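PDB 2Z8L: exotoxin 3 from Staphylococcus aureus, which binds the glycan sialyl Lewis X and is probably a secreted superantigen-like toxin. Local coordinates for residues Tyr109-Pro113 and Gly197-Met203; Gln60-Asp65 and Pro188-Ser192; Val35-Tyr40 and Leu69-Pro75. All blocks are in the same frame, centred on the assembly; numbering follows the deposited sequence.

From the N terminus, residues 35-40 open contact 3, which residues 69-75 close 29 residues later. Between these two, segment 60-65 has already opened contact 2, so contacts 3 and 2 cross; both reach the same sheet of the OB-fold domain. Segment 109-113 then opens contact 1 after contact 3 is complete, which leaves those two in series. The chain next builds most of the beta-grasp domain before residues 188-192 close contact 2, a tie between the two domains. Residues 197-203 close contact 1 last, crossing contact 2 and fixing the approach to strand 114-121 beside the start of strand 200-207.

Contact 1. Residues Tyr109-Pro113 and Gly197-Met203; sequences YLNAP and GRNIEKM. Unlike the reference sequence in segment 109-113: Asn111 (reference Ser). Unlike the reference sequence in segment 197-203: Met203 (reference Ile).
Asn111 and Pro113 carry this contact, packing the segment that leads into strand 114-121 of the beta-grasp domain against the 3-10 turn 197-199 and the first residues of strand 200-207. Asn111 supplies the hydrogen bonds. With CG anti to the backbone N (chi1 -169°), its amide reaches across to the turn, and the two N-H groups of ND2 are divided between two carbonyls: Gly197 O at 2.8 Å from ND2 and Ile200 O at 2.9 Å from ND2. Both acceptors lie within 8° of the amide plane and both bonds are nearly straight, evidence that the pair fixes the rotation of the amide while bridging the first residue of the turn and the first residue of the strand that follows. The donor meets Ile200 O on a lone pair. On the other side of the amide, OD1 takes a weak, bent bond from the N-H of Ala112 and another from a water.

Pro113 supplies the largest apolar share. Its CG lies 3.9 Å from Ile200 CG2, the two side chains meeting at a slant, and its CB rests 3.6 Å from Glu201 O. Met203 CE approaches the same ring more loosely. Leu110 extends the apolar side, placing CD1 3.9 Å from Arg198 CG; the guanidinium beyond is turned to a salt bridge with Asp196. Each segment carries a classic beta bulge: Leu110 and Asn111 both face Ile134, Glu201 and Lys202 both face Ile171. The water lies between the segments, 2.8 Å from Asn111 OD1 and 3.0 Å from Ile200 O.

Contact 2. Residues Gln60-Asp65 and Pro188-Ser192; sequences QIFGKD and PHRMS. Unlike the reference sequence in segment 188-192: Pro188 (reference Thr), His189 (reference Asn). With SIA (N-acetyl-alpha-neuraminic acid), chain B; NAG (2-acetamido-2-deoxy-beta-D-glucopyranose), chain C; GAL (beta-D-galactopyranose), chain D.
Phe62 and Ser192 bring their CA atoms to 5.4 Å where a type II' beta turn, Phe62 to Asp65, following OB-fold strand 55-61 meets the 3-10 turn 188-190 and the residues after it in the beta-grasp domain. Ser192 OG accepts the backbone N-H of Phe62 at 3.0 Å from N, near the edge of the phenyl ring. A water lies 2.7 Å from that OG and donates to Asp65 OD2, tying the hydroxyl to the far end of the turn, where Asp65 CB packs on Ser192 CB. With CG anti to the carbonyl carbon (chi1 -61°), the Phe62 ring presents one face to Pro188 O, which stands 3.4 Å from CD1. Its edge meets the face of His189, centroids 5.1 Å apart and planes at 56°, with Phe62 CD2 over the centre of the imidazole.

The glycan pocket adjoins this interdomain seam, and His189 belongs to both. Arg190 points away from the OB-fold segment, its guanidinium held by Thr179 O and Gln187 OE1 and covered on one face by galactose C5. Arg190 NE bonds sialic acid O9 at 2.9 Å, almost straight (170°), and Arg190 NH2 bonds its O8 at 2.8 Å, more bent.

Contact 3. Residues Val35-Tyr40 and Leu69-Pro75; sequences VTGYRY and LKTRKNP. Unlike the reference sequence in segment 69-75: Leu69 (reference Ile), Thr71 (reference Lys).
Arg39 sends CG anti to its own N (chi1 -169°) and then bends at chi3 (51°), which folds the guanidinium back over the loop ahead of strand 73-75; Arg72, with a bend at chi2, reaches toward strand 35-40. Next to them runs an antiparallel beta ladder at the edge of the OB-fold sheet, formed by short strands whose N-to-C directions differ by 160°. Gly37 and Asn74 form its hydrogen-bonded pair, with Gly37 N 3.0 Å from Asn74 O and Asn74 N 2.8 Å from Gly37 O. Arg39 N then bonds Arg72 O at 2.8 Å, in the carbonyl plane, carrying the pairing to the residue before strand 73-75.

The side chains secure the loop. Arg39 NE gives Thr71 O a bent bond of 3.0 Å, and Asn74 ND2 reaches the same oxygen at 2.9 Å; the two donors come from opposite faces of the carbonyl plane. Asn74 ND2 also makes a weak bond to Gly37 O. Arg72 NH1 bonds Arg39 O at 3.0 Å, with the acceptor close to the guanidinium plane but the donor well above the plane of the carbonyl.

At the non-hydrogen-bonded pair, the Lys73 chain runs alongside the Tyr38 ring in the same direction, with ring atom CE1 3.7 Å from Lys73 CG and the hydroxyl near CE. Tyr38 CB covers one face of the Arg72 guanidinium, while the ring stands steeply to it. Strand 45-52 meets the other edge of strand 35-40: Tyr38 touches Ile49, and Arg39 touches Leu48.

Two arginines thus bond backbone carbonyls rather than acids across this contact. Thr71 O accepts from two side chains, Asn74 by the straighter bond, consistent with their helping to hold the bend before the edge strand.

Contact 1. Residues Tyr109-Pro113 and Gly197-Met203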
loop_
_atom_site.group_PDB
_atom_site.type_symbol
_atom_site.label_atom_id
_atom_site.label_comp_id
_atom_site.label_asym_id
_atom_site.label_seq_id
_atom_site.Cartn_x
_atom_site.Cartn_y
_atom_site.Cartn_z
ATOM N N TYR A 109 16.771 3.065 -6.998
ATOM C CA TYR A 109 15.364 3.423 -7.186
ATOM C C TYR A 109 15.082 3.960 -8.591
ATOM O O TYR A 109 15.934 4.609 -9.219
ATOM C CB TYR A 109 14.890 4.422 -6.138
ATOM C CG TYR A 109 15.796 5.555 -5.916
ATOM C CD1 TYR A 109 15.793 6.654 -6.726
ATOM C CD2 TYR A 109 16.687 5.505 -4.882
ATOM C CE1 TYR A 109 16.685 7.748 -6.460
ATOM C CE2 TYR A 109 17.557 6.590 -4.585
ATOM C CZ TYR A 109 17.568 7.682 -5.412
ATOM O OH TYR A 109 18.457 8.720 -5.113
ATOM N N LEU A 110 13.891 3.702 -9.098
ATOM C CA LEU A 110 13.574 4.127 -10.449
ATOM C C LEU A 110 12.823 5.418 -10.547
ATOM O O LEU A 110 12.648 5.945 -11.659
ATOM C CB LEU A 110 12.899 3.005 -11.242
ATOM C CG LEU A 110 11.739 2.273 -10.671
ATOM C CD1 LEU A 110 10.487 3.195 -10.385
ATOM C CD2 LEU A 110 11.302 1.071 -11.549
ATOM N N ASN A 111 12.415 5.973 -9.405
ATOM C CA ASN A 111 11.767 7.283 -9.383
ATOM C C ASN A 111 11.886 7.814 -7.956
ATOM O O ASN A 111 11.887 7.042 -7.015
ATOM C CB ASN A 111 10.288 7.093 -9.809
ATOM C CG ASN A 111 9.529 8.368 -10.090
ATOM O OD1 ASN A 111 10.096 9.447 -10.248
ATOM N ND2 ASN A 111 8.186 8.215 -10.222
ATOM N N ALA A 112 11.979 9.135 -7.814
ATOM C CA ALA A 112 12.154 9.786 -6.497
ATOM C C ALA A 112 11.249 11.021 -6.446
ATOM O O ALA A 112 11.730 12.159 -6.310
ATOM C CB ALA A 112 13.580 10.168 -6.262
ATOM N N PRO A 113 9.948 10.790 -6.522
ATOM C CA PRO A 113 9.021 11.944 -6.471
ATOM C C PRO A 113 9.181 12.724 -5.165
ATOM O O PRO A 113 9.414 12.141 -4.124
ATOM C CB PRO A 113 7.632 11.297 -6.545
ATOM C CG PRO A 113 7.856 9.837 -6.102
ATOM C CD PRO A 113 9.240 9.500 -6.585
ATOM N N GLY A 197 4.618 2.975 -10.998
ATOM C CA GLY A 197 5.600 3.670 -10.200
ATOM C C GLY A 197 6.478 4.690 -10.904
ATOM O O GLY A 197 6.827 5.727 -10.302
ATOM N N ARG A 198 6.787 4.438 -12.187
ATOM C CA ARG A 198 7.623 5.336 -12.988
ATOM C C ARG A 198 6.922 6.668 -13.302
ATOM O O ARG A 198 7.587 7.642 -13.668
ATOM C CB ARG A 198 8.059 4.631 -14.247
ATOM C CG ARG A 198 9.017 3.508 -13.993
ATOM C CD ARG A 198 9.133 2.543 -15.136
ATOM N NE ARG A 198 7.878 1.909 -15.467
ATOM C CZ ARG A 198 7.767 0.958 -16.385
ATOM N NH1 ARG A 198 8.844 0.496 -17.016
ATOM N NH2 ARG A 198 6.569 0.462 -16.646
ATOM N N ASN A 199 5.595 6.684 -13.209
ATOM C CA ASN A 199 4.816 7.811 -13.648
ATOM C C ASN A 199 4.289 8.683 -12.508
ATOM O O ASN A 199 3.503 9.605 -12.740
ATOM C CB ASN A 199 3.643 7.356 -14.515
ATOM C CG ASN A 199 4.071 6.841 -15.880
ATOM O OD1 ASN A 199 5.196 7.041 -16.316
ATOM N ND2 ASN A 199 3.168 6.149 -16.536
ATOM N N ILE A 200 4.661 8.399 -11.266
ATOM C CA ILE A 200 4.300 9.279 -10.182
ATOM C C ILE A 200 5.135 10.539 -10.311
ATOM O O ILE A 200 6.377 10.480 -10.463
ATOM C CB ILE A 200 4.556 8.598 -8.804
ATOM C CG1 ILE A 200 3.701 7.360 -8.655
ATOM C CG2 ILE A 200 4.264 9.576 -7.650
ATOM C CD1 ILE A 200 4.033 6.470 -7.444
ATOM N N GLU A 201 4.474 11.686 -10.231
ATOM C CA GLU A 201 5.160 12.977 -10.291
ATOM C C GLU A 201 5.540 13.502 -8.911
ATOM O O GLU A 201 6.640 13.992 -8.707
ATOM C CB GLU A 201 4.285 14.007 -11.019
ATOM C CG GLU A 201 4.905 15.426 -11.157
ATOM C CD GLU A 201 6.334 15.488 -11.732
ATOM O OE1 GLU A 201 6.778 14.575 -12.475
ATOM O OE2 GLU A 201 7.028 16.510 -11.456
ATOM N N LYS A 202 4.585 13.482 -7.989
ATOM C CA LYS A 202 4.737 14.122 -6.707
ATOM C C LYS A 202 3.662 13.592 -5.757
ATOM O O LYS A 202 2.670 13.003 -6.181
ATOM C CB LYS A 202 4.607 15.616 -6.887
ATOM C CG LYS A 202 4.343 16.385 -5.664
ATOM C CD LYS A 202 4.298 17.857 -5.926
ATOM C CE LYS A 202 3.268 18.252 -6.974
ATOM N NZ LYS A 202 2.991 19.738 -6.841
ATOM N N MET A 203 3.893 13.692 -4.451
ATOM C CA MET A 203 2.908 13.307 -3.474
ATOM C C MET A 203 2.805 14.454 -2.494
ATOM O O MET A 203 3.784 15.199 -2.290
ATOM C CB MET A 203 3.343 12.034 -2.793
ATOM C CG MET A 203 3.547 10.984 -3.854
ATOM S SD MET A 203 4.026 9.438 -3.250
ATOM C CE MET A 203 5.496 9.892 -2.441
HETATM O O HOH W 1 8.929 11.976 -10.093
#

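Contact 2. Residues Gln60-Asp65 and Pro188-Ser192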
loop_
_atom_site.group_PDB
_atom_site.type_symbol
_atom_site.label_atom_id
_atom_site.label_comp_id
_atom_site.label_asym_id
_atom_site.label_seq_id
_atom_site.Cartn_x
_atom_site.Cartn_y
_atom_site.Cartn_z
ATOM N N GLN A 60 -6.818 -11.761 -0.208
ATOM C CA GLN A 60 -8.079 -11.469 -0.857
ATOM C C GLN A 60 -7.857 -10.448 -1.948
ATOM O O GLN A 60 -7.137 -9.436 -1.719
ATOM C CB GLN A 60 -9.103 -10.952 0.129
ATOM C CG GLN A 60 -10.480 -10.893 -0.523
ATOM C CD GLN A 60 -11.591 -10.564 0.425
ATOM O OE1 GLN A 60 -11.384 -10.473 1.635
ATOM N NE2 GLN A 60 -12.772 -10.337 -0.121
ATOM N N ILE A 61 -8.441 -10.697 -3.116
ATOM C CA ILE A 61 -8.280 -9.858 -4.313
ATOM C C ILE A 61 -9.555 -9.068 -4.560
ATOM O O ILE A 61 -10.674 -9.603 -4.400
ATOM C CB ILE A 61 -8.030 -10.746 -5.553
ATOM C CG1 ILE A 61 -6.875 -11.709 -5.298
ATOM C CG2 ILE A 61 -7.786 -9.895 -6.762
ATOM C CD1 ILE A 61 -5.643 -10.997 -4.887
ATOM N N PHE A 62 -9.416 -7.801 -4.968
ATOM C CA PHE A 62 -10.535 -6.905 -5.112
ATOM C C PHE A 62 -10.508 -6.209 -6.463
ATOM O O PHE A 62 -9.474 -6.161 -7.159
ATOM C CB PHE A 62 -10.472 -5.815 -4.042
ATOM C CG PHE A 62 -10.539 -6.314 -2.630
ATOM C CD1 PHE A 62 -9.404 -6.602 -1.915
ATOM C CD2 PHE A 62 -11.773 -6.544 -2.045
ATOM C CE1 PHE A 62 -9.488 -7.071 -0.608
ATOM C CE2 PHE A 62 -11.863 -6.988 -0.723
ATOM C CZ PHE A 62 -10.736 -7.215 -0.018
ATOM N N GLY A 63 -11.653 -5.685 -6.852
ATOM C CA GLY A 63 -11.717 -4.765 -7.956
ATOM C C GLY A 63 -11.466 -5.422 -9.275
ATOM O O GLY A 63 -11.686 -6.613 -9.455
ATOM N N LYS A 64 -11.011 -4.657 -10.239
ATOM C CA LYS A 64 -10.766 -5.278 -11.541
ATOM C C LYS A 64 -9.489 -6.156 -11.566
ATOM O O LYS A 64 -9.250 -6.867 -12.541
ATOM C CB LYS A 64 -10.870 -4.249 -12.677
ATOM C CG LYS A 64 -9.865 -3.115 -12.624
ATOM C CD LYS A 64 -10.442 -1.811 -13.144
ATOM C CE LYS A 64 -11.342 -2.009 -14.368
ATOM N NZ LYS A 64 -11.569 -0.745 -15.119
ATOM N N ASP A 65 -8.704 -6.171 -10.471
ATOM C CA ASP A 65 -7.604 -7.172 -10.323
ATOM C C ASP A 65 -8.166 -8.598 -10.329
ATOM O O ASP A 65 -7.435 -9.557 -10.546
ATOM C CB ASP A 65 -6.793 -6.936 -9.019
ATOM C CG ASP A 65 -5.333 -7.515 -9.070
ATOM O OD1 ASP A 65 -4.646 -7.350 -10.128
ATOM O OD2 ASP A 65 -4.860 -8.101 -8.029
ATOM N N PRO A 188 -10.866 -1.424 1.915
ATOM C CA PRO A 188 -10.434 -2.722 1.394
ATOM C C PRO A 188 -10.621 -2.896 -0.115
ATOM O O PRO A 188 -9.731 -3.372 -0.761
ATOM C CB PRO A 188 -11.303 -3.683 2.163
ATOM C CG PRO A 188 -11.407 -3.059 3.463
ATOM C CD PRO A 188 -11.683 -1.615 3.127
ATOM N N HIS A 189 -11.715 -2.388 -0.661
ATOM C CA HIS A 189 -11.944 -2.541 -2.094
ATOM C C HIS A 189 -10.975 -1.793 -2.983
ATOM O O HIS A 189 -11.046 -1.993 -4.225
ATOM C CB HIS A 189 -13.379 -2.188 -2.428
ATOM C CG HIS A 189 -14.329 -3.296 -2.108
ATOM N ND1 HIS A 189 -14.907 -4.087 -3.073
ATOM C CD2 HIS A 189 -14.728 -3.799 -0.917
ATOM C CE1 HIS A 189 -15.645 -5.013 -2.487
ATOM N NE2 HIS A 189 -15.554 -4.861 -1.178
ATOM N N ARG A 190 -10.148 -0.897 -2.392
ATOM C CA ARG A 190 -9.102 -0.194 -3.117
ATOM C C ARG A 190 -7.743 -0.883 -2.953
ATOM O O ARG A 190 -6.763 -0.458 -3.551
ATOM C CB ARG A 190 -8.952 1.247 -2.654
ATOM C CG ARG A 190 -10.191 2.006 -2.961
ATOM C CD ARG A 190 -10.169 3.395 -2.354
ATOM N NE ARG A 190 -9.239 4.294 -3.040
ATOM C CZ ARG A 190 -8.669 5.402 -2.508
ATOM N NH1 ARG A 190 -8.875 5.743 -1.266
ATOM N NH2 ARG A 190 -7.876 6.130 -3.251
ATOM N N MET A 191 -7.700 -1.968 -2.174
ATOM C CA MET A 191 -6.365 -2.454 -1.803
ATOM C C MET A 191 -5.705 -3.310 -2.859
ATOM O O MET A 191 -4.524 -3.657 -2.718
ATOM C CB MET A 191 -6.401 -3.170 -0.488
ATOM C CG MET A 191 -6.016 -2.199 0.589
ATOM S SD MET A 191 -6.203 -2.921 2.092
ATOM C CE MET A 191 -6.271 -1.529 3.227
ATOM N N SER A 192 -6.407 -3.583 -3.941
ATOM C CA SER A 192 -5.839 -4.219 -5.126
ATOM C C SER A 192 -5.436 -3.268 -6.270
ATOM O O SER A 192 -4.826 -3.683 -7.249
ATOM C CB SER A 192 -6.776 -5.304 -5.654
ATOM O OG SER A 192 -6.786 -6.449 -4.787
HETATM C C1 SIA B . -9.314 9.888 -5.758
HETATM C C2 SIA B . -10.473 9.466 -6.667
HETATM C C3 SIA B . -10.659 10.425 -7.844
HETATM C C4 SIA B . -9.525 10.286 -8.855
HETATM C C5 SIA B . -9.337 8.830 -9.317
HETATM C C6 SIA B . -9.173 7.962 -8.063
HETATM C C7 SIA B . -9.029 6.463 -8.298
HETATM C C8 SIA B . -9.109 5.686 -6.976
HETATM C C9 SIA B . -8.686 4.239 -7.055
HETATM C C10 SIA B . -8.067 8.233 -11.341
HETATM C C11 SIA B . -6.720 8.245 -12.014
HETATM N N5 SIA B . -8.118 8.769 -10.131
HETATM O O1A SIA B . -8.681 8.944 -5.237
HETATM O O1B SIA B . -9.057 11.096 -5.519
HETATM O O4 SIA B . -9.750 11.196 -9.982
HETATM O O6 SIA B . -10.329 8.163 -7.238
HETATM O O7 SIA B . -10.109 5.994 -9.106
HETATM O O8 SIA B . -8.289 6.415 -6.043
HETATM O O9 SIA B . -8.869 3.526 -5.824
HETATM O O10 SIA B . -9.076 7.734 -11.834
HETATM C C1 NAG C . -15.424 2.120 -2.979
HETATM C C2 NAG C . -15.493 3.126 -1.806
HETATM C C3 NAG C . -15.383 4.575 -2.268
HETATM C C4 NAG C . -14.197 4.753 -3.214
HETATM C C5 NAG C . -14.304 3.680 -4.304
HETATM C C6 NAG C . -13.261 3.686 -5.414
HETATM C C7 NAG C . -16.750 2.375 0.168
HETATM C C8 NAG C . -18.129 2.344 0.797
HETATM N N2 NAG C . -16.696 2.970 -1.020
HETATM O O1 NAG C . -15.432 0.783 -2.493
HETATM O O3 NAG C . -15.310 5.471 -1.145
HETATM O O4 NAG C . -14.310 6.077 -3.737
HETATM O O5 NAG C . -14.219 2.389 -3.703
HETATM O O6 NAG C . -11.964 3.780 -4.902
HETATM O O7 NAG C . -15.775 1.894 0.757
HETATM C C1 GAL D . -13.070 6.826 -3.703
HETATM C C2 GAL D . -13.142 7.850 -4.823
HETATM C C3 GAL D . -11.797 8.571 -4.844
HETATM C C4 GAL D . -11.529 9.204 -3.474
HETATM C C5 GAL D . -11.591 8.156 -2.358
HETATM C C6 GAL D . -11.389 8.748 -0.980
HETATM O O2 GAL D . -13.340 7.130 -6.039
HETATM O O3 GAL D . -11.701 9.532 -5.905
HETATM O O4 GAL D . -12.510 10.188 -3.246
HETATM O O5 GAL D . -12.853 7.462 -2.436
HETATM O O6 GAL D . -11.530 7.806 0.073
HETATM O O HOH W 2 -4.344 -7.459 -5.357
#

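Contact 3. Residues Val35-Tyr40 and Leu69-Pro75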
loop_
_atom_site.group_PDB
_atom_site.type_symbol
_atom_site.label_atom_id
_atom_site.label_comp_id
_atom_site.label_asym_id
_atom_site.label_seq_id
_atom_site.Cartn_x
_atom_site.Cartn_y
_atom_site.Cartn_z
ATOM N N VAL A 35 6.767 -14.573 -6.070
ATOM C CA VAL A 35 6.028 -15.720 -5.566
ATOM C C VAL A 35 4.949 -16.151 -6.572
ATOM O O VAL A 35 4.527 -15.374 -7.423
ATOM C CB VAL A 35 5.521 -15.466 -4.148
ATOM C CG1 VAL A 35 6.738 -15.352 -3.186
ATOM C CG2 VAL A 35 4.714 -14.266 -4.113
ATOM N N THR A 36 4.535 -17.421 -6.480
ATOM C CA THR A 36 3.508 -17.962 -7.350
ATOM C C THR A 36 2.227 -18.112 -6.557
ATOM O O THR A 36 2.217 -18.774 -5.522
ATOM C CB THR A 36 3.931 -19.323 -7.961
ATOM O OG1 THR A 36 5.160 -19.139 -8.683
ATOM C CG2 THR A 36 2.893 -19.821 -8.901
ATOM N N GLY A 37 1.197 -17.430 -7.041
ATOM C CA GLY A 37 -0.140 -17.378 -6.431
ATOM C C GLY A 37 -1.101 -18.258 -7.184
ATOM O O GLY A 37 -1.090 -18.295 -8.404
ATOM N N TYR A 38 -1.944 -18.955 -6.431
ATOM C CA TYR A 38 -2.979 -19.799 -6.986
ATOM C C TYR A 38 -4.330 -19.189 -6.726
ATOM O O TYR A 38 -4.696 -18.906 -5.595
ATOM C CB TYR A 38 -2.880 -21.196 -6.404
ATOM C CG TYR A 38 -1.618 -21.865 -6.903
ATOM C CD1 TYR A 38 -1.617 -22.638 -8.045
ATOM C CD2 TYR A 38 -0.414 -21.670 -6.249
ATOM C CE1 TYR A 38 -0.441 -23.244 -8.493
ATOM C CE2 TYR A 38 0.739 -22.217 -6.693
ATOM C CZ TYR A 38 0.739 -23.015 -7.824
ATOM O OH TYR A 38 1.932 -23.605 -8.269
ATOM N N ARG A 39 -5.086 -19.040 -7.792
ATOM C CA ARG A 39 -6.347 -18.329 -7.744
ATOM C C ARG A 39 -7.536 -19.215 -7.468
ATOM O O ARG A 39 -7.647 -20.309 -8.006
ATOM C CB ARG A 39 -6.570 -17.639 -9.080
ATOM C CG ARG A 39 -7.698 -16.693 -9.047
ATOM C CD ARG A 39 -7.874 -15.990 -10.389
ATOM N NE ARG A 39 -7.914 -16.950 -11.483
ATOM C CZ ARG A 39 -8.900 -17.814 -11.721
ATOM N NH1 ARG A 39 -9.999 -17.837 -10.955
ATOM N NH2 ARG A 39 -8.788 -18.662 -12.746
ATOM N N TYR A 40 -8.457 -18.747 -6.642
ATOM C CA TYR A 40 -9.723 -19.407 -6.484
ATOM C C TYR A 40 -10.762 -18.478 -5.875
ATOM O O TYR A 40 -10.463 -17.341 -5.504
ATOM C CB TYR A 40 -9.541 -20.639 -5.619
ATOM C CG TYR A 40 -9.222 -20.330 -4.196
ATOM C CD1 TYR A 40 -7.941 -20.011 -3.810
ATOM C CD2 TYR A 40 -10.214 -20.349 -3.239
ATOM C CE1 TYR A 40 -7.653 -19.734 -2.485
ATOM C CE2 TYR A 40 -9.942 -20.095 -1.926
ATOM C CZ TYR A 40 -8.661 -19.784 -1.556
ATOM O OH TYR A 40 -8.432 -19.512 -0.235
ATOM N N LEU A 69 -5.933 -11.366 -12.847
ATOM C CA LEU A 69 -5.614 -12.728 -12.413
ATOM C C LEU A 69 -6.816 -13.612 -12.796
ATOM O O LEU A 69 -7.760 -13.760 -12.018
ATOM C CB LEU A 69 -5.353 -12.791 -10.898
ATOM C CG LEU A 69 -4.149 -12.063 -10.255
ATOM C CD1 LEU A 69 -2.833 -12.251 -11.003
ATOM C CD2 LEU A 69 -4.449 -10.594 -10.086
ATOM N N LYS A 70 -6.785 -14.159 -14.015
ATOM C CA LYS A 70 -7.870 -15.021 -14.527
ATOM C C LYS A 70 -7.346 -16.416 -14.891
ATOM O O LYS A 70 -8.032 -17.209 -15.549
ATOM C CB LYS A 70 -8.535 -14.390 -15.755
ATOM C CG LYS A 70 -7.571 -14.127 -16.932
ATOM C CD LYS A 70 -8.196 -13.186 -17.969
ATOM C CE LYS A 70 -7.172 -12.199 -18.529
ATOM N NZ LYS A 70 -7.850 -11.132 -19.336
ATOM N N THR A 71 -6.129 -16.711 -14.453
ATOM C CA THR A 71 -5.563 -18.029 -14.610
ATOM C C THR A 71 -5.366 -18.656 -13.226
ATOM O O THR A 71 -5.229 -17.953 -12.246
ATOM C CB THR A 71 -4.233 -17.957 -15.386
ATOM O OG1 THR A 71 -3.592 -19.243 -15.363
ATOM C CG2 THR A 71 -3.317 -16.930 -14.809
ATOM N N ARG A 72 -5.360 -19.980 -13.156
ATOM C CA ARG A 72 -5.190 -20.673 -11.880
ATOM C C ARG A 72 -3.820 -20.379 -11.270
ATOM O O ARG A 72 -3.745 -19.942 -10.122
ATOM C CB ARG A 72 -5.390 -22.173 -12.080
ATOM C CG ARG A 72 -4.933 -23.046 -10.944
ATOM C CD ARG A 72 -5.614 -22.733 -9.623
ATOM N NE ARG A 72 -5.379 -23.833 -8.665
ATOM C CZ ARG A 72 -5.785 -23.827 -7.394
ATOM N NH1 ARG A 72 -6.478 -22.806 -6.915
ATOM N NH2 ARG A 72 -5.527 -24.862 -6.609
ATOM N N LYS A 73 -2.747 -20.593 -12.041
ATOM C CA LYS A 73 -1.355 -20.486 -11.544
ATOM C C LYS A 73 -0.799 -19.160 -12.033
ATOM O O LYS A 73 -0.791 -18.922 -13.226
ATOM C CB LYS A 73 -0.490 -21.644 -12.038
ATOM C CG LYS A 73 0.965 -21.635 -11.567
ATOM C CD LYS A 73 1.707 -22.883 -11.989
ATOM C CE LYS A 73 3.134 -22.868 -11.552
ATOM N NZ LYS A 73 3.753 -24.232 -11.613
ATOM N N ASN A 74 -0.288 -18.343 -11.109
ATOM C CA ASN A 74 0.153 -16.969 -11.395
ATOM C C ASN A 74 1.568 -16.770 -10.850
ATOM O O ASN A 74 1.764 -16.320 -9.721
ATOM C CB ASN A 74 -0.779 -15.970 -10.768
ATOM C CG ASN A 74 -2.159 -16.048 -11.321
ATOM O OD1 ASN A 74 -2.447 -15.433 -12.338
ATOM N ND2 ASN A 74 -2.992 -16.907 -10.733
ATOM N N PRO A 75 2.580 -17.071 -11.662
ATOM C CA PRO A 75 3.950 -16.877 -11.212
ATOM C C PRO A 75 4.427 -15.417 -11.268
ATOM O O PRO A 75 3.766 -14.580 -11.891
ATOM C CB PRO A 75 4.757 -17.742 -12.182
ATOM C CG PRO A 75 3.905 -17.816 -13.392
ATOM C CD PRO A 75 2.497 -17.654 -13.015
#